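Local coordinates for protein tryptophan halogenase superfamily (Brevundimonas sp. BAL3, PDB 6FRL) that is a flavin-dependent halogenase that prefers bromination over chlorination, probably attaching the halogen to aromatic substrates such as indole, at residues D99-F104 with L141-K146. Sequence-based numbering, arbitrary orientation.
Sequences DFIHPF and LAAGGK
Ile101 meets Ala142 and Ala143 through a single methyl group, CD1, which touches the last turn of helix 137-143. Apolar contact is the whole of the interaction, with no hydrogen bond between the segments. CD1 of Ile101 lies 3.7 Å from CB of Ala142 and 4.0 Å from CB of Ala143. The same CD1 also packs against the backbone between them, 3.6 Å from N of Ala143. The small alanine side chains let the methyl come this close to the helix backbone. CG1 of Ile101 stands anti to its carbonyl carbon (chi1 -66°) and the chain then runs on extended (chi2 172°), carrying CD1 across to the helix. Ala142 points its methyl toward the strand and is buried with Ile101, whereas Ala143 is more exposed.

Backbone hydrogen bonds end the helix just beyond this contact in a Schellman motif. N of Lys146 bonds to O of Leu141 at 3.1 Å, N of Gly145 bonds weakly to O of Ala142, and Gly145 takes the positive phi of the C-prime position.

Strand 99-103 is an outermost strand of a mixed sheet within this chain, paired antiparallel with strand 87-91. Phe100 and His102 pack on helix 447-456, while Ile101 faces helix 137-143, so the edge strand is sandwiched between two helices. Past the Schellman turn, Lys146 NZ hydrogen-bonds to the carbonyl oxygens of Val491 and Thr494, at and just past the end of helix 473-492.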
loop_
_atom_site.group_PDB
_atom_site.type_symbol
_atom_site.label_atom_id
_atom_site.label_comp_id
_atom_site.label_asym_id
_atom_site.label_seq_id
_atom_site.Cartn_x
_atom_site.Cartn_y
_atom_site.Cartn_z
ATOM N N ASP B 99 -15.786 -6.738 -27.498
ATOM C CA ASP B 99 -14.877 -5.619 -27.691
ATOM C C ASP B 99 -14.835 -4.727 -26.425
ATOM O O ASP B 99 -15.833 -4.057 -26.119
ATOM C CB ASP B 99 -15.345 -4.835 -28.922
ATOM C CG ASP B 99 -14.399 -3.703 -29.331
ATOM O OD1 ASP B 99 -13.452 -3.354 -28.590
ATOM O OD2 ASP B 99 -14.636 -3.130 -30.425
ATOM N N PHE B 100 -13.705 -4.761 -25.698
ATOM C CA PHE B 100 -13.442 -3.822 -24.621
ATOM C C PHE B 100 -11.974 -3.361 -24.557
ATOM O O PHE B 100 -11.096 -4.006 -25.110
ATOM C CB PHE B 100 -13.950 -4.368 -23.277
ATOM C CG PHE B 100 -13.039 -5.374 -22.621
ATOM C CD1 PHE B 100 -13.160 -6.737 -22.914
ATOM C CD2 PHE B 100 -12.082 -4.967 -21.668
ATOM C CE1 PHE B 100 -12.330 -7.674 -22.302
ATOM C CE2 PHE B 100 -11.242 -5.901 -21.052
ATOM C CZ PHE B 100 -11.360 -7.263 -21.365
ATOM N N ILE B 101 -11.736 -2.204 -23.937
ATOM C CA ILE B 101 -10.380 -1.649 -23.773
ATOM C C ILE B 101 -10.000 -1.522 -22.275
ATOM O O ILE B 101 -10.732 -0.864 -21.486
ATOM C CB ILE B 101 -10.230 -0.255 -24.448
ATOM C CG1 ILE B 101 -10.359 -0.375 -25.951
ATOM C CG2 ILE B 101 -8.863 0.324 -24.166
ATOM C CD1 ILE B 101 -10.427 0.953 -26.714
ATOM N N HIS B 102 -8.841 -2.093 -21.925
ATOM C CA HIS B 102 -8.187 -1.874 -20.613
ATOM C C HIS B 102 -7.258 -0.705 -20.732
ATOM O O HIS B 102 -6.195 -0.821 -21.328
ATOM C CB HIS B 102 -7.403 -3.122 -20.151
ATOM C CG HIS B 102 -6.639 -2.928 -18.875
ATOM N ND1 HIS B 102 -5.630 -3.786 -18.475
ATOM C CD2 HIS B 102 -6.706 -1.955 -17.933
ATOM C CE1 HIS B 102 -5.095 -3.333 -17.355
ATOM N NE2 HIS B 102 -5.746 -2.235 -16.994
ATOM N N PRO B 103 -7.656 0.442 -20.180
ATOM C CA PRO B 103 -6.852 1.647 -20.286
ATOM C C PRO B 103 -5.904 1.840 -19.106
ATOM O O PRO B 103 -6.000 1.121 -18.129
ATOM C CB PRO B 103 -7.925 2.729 -20.244
ATOM C CG PRO B 103 -8.890 2.203 -19.214
ATOM C CD PRO B 103 -8.929 0.737 -19.493
ATOM N N PHE B 104 -5.076 2.867 -19.175
ATOM C CA PHE B 104 -4.345 3.381 -17.995
ATOM C C PHE B 104 -5.112 4.572 -17.435
ATOM O O PHE B 104 -4.862 5.717 -17.834
ATOM C CB PHE B 104 -2.918 3.774 -18.372
ATOM C CG PHE B 104 -2.221 2.741 -19.202
ATOM C CD1 PHE B 104 -1.957 1.494 -18.673
ATOM C CD2 PHE B 104 -1.832 3.005 -20.523
ATOM C CE1 PHE B 104 -1.307 0.520 -19.430
ATOM C CE2 PHE B 104 -1.177 2.032 -21.278
ATOM C CZ PHE B 104 -0.922 0.795 -20.728
ATOM N N LEU B 141 -10.540 7.839 -25.801
ATOM C CA LEU B 141 -9.460 8.291 -26.710
ATOM C C LEU B 141 -8.898 7.108 -27.508
ATOM O O LEU B 141 -8.711 7.227 -28.698
ATOM C CB LEU B 141 -8.338 8.996 -25.934
ATOM C CG LEU B 141 -8.504 10.415 -25.384
ATOM C CD1 LEU B 141 -7.390 10.778 -24.406
ATOM C CD2 LEU B 141 -8.482 11.421 -26.493
ATOM N N ALA B 142 -8.645 5.962 -26.877
ATOM C CA ALA B 142 -8.146 4.799 -27.643
ATOM C C ALA B 142 -9.128 4.337 -28.728
ATOM O O ALA B 142 -8.727 4.084 -29.875
ATOM C CB ALA B 142 -7.810 3.626 -26.723
ATOM N N ALA B 143 -10.403 4.200 -28.364
ATOM C CA ALA B 143 -11.459 3.819 -29.332
ATOM C C ALA B 143 -11.638 4.869 -30.458
ATOM O O ALA B 143 -11.915 4.500 -31.588
ATOM C CB ALA B 143 -12.776 3.609 -28.615
ATOM N N GLY B 144 -11.432 6.161 -30.151
ATOM C CA GLY B 144 -11.510 7.220 -31.136
ATOM C C GLY B 144 -10.308 7.452 -32.046
ATOM O O GLY B 144 -10.288 8.433 -32.803
ATOM N N GLY B 145 -9.303 6.582 -31.991
ATOM C CA GLY B 145 -8.024 6.813 -32.684
ATOM C C GLY B 145 -7.355 8.148 -32.346
ATOM O O GLY B 145 -6.599 8.660 -33.163
ATOM N N LYS B 146 -7.628 8.704 -31.164
ATOM C CA LYS B 146 -7.072 9.999 -30.731
ATOM C C LYS B 146 -5.890 9.853 -29.764
ATOM O O LYS B 146 -5.640 8.758 -29.220
ATOM C CB LYS B 146 -8.154 10.875 -30.069
ATOM C CG LYS B 146 -9.403 11.178 -30.904
ATOM C CD LYS B 146 -9.109 11.475 -32.391
ATOM C CE LYS B 146 -10.352 11.859 -33.226
ATOM N NZ LYS B 146 -11.108 12.986 -32.606
#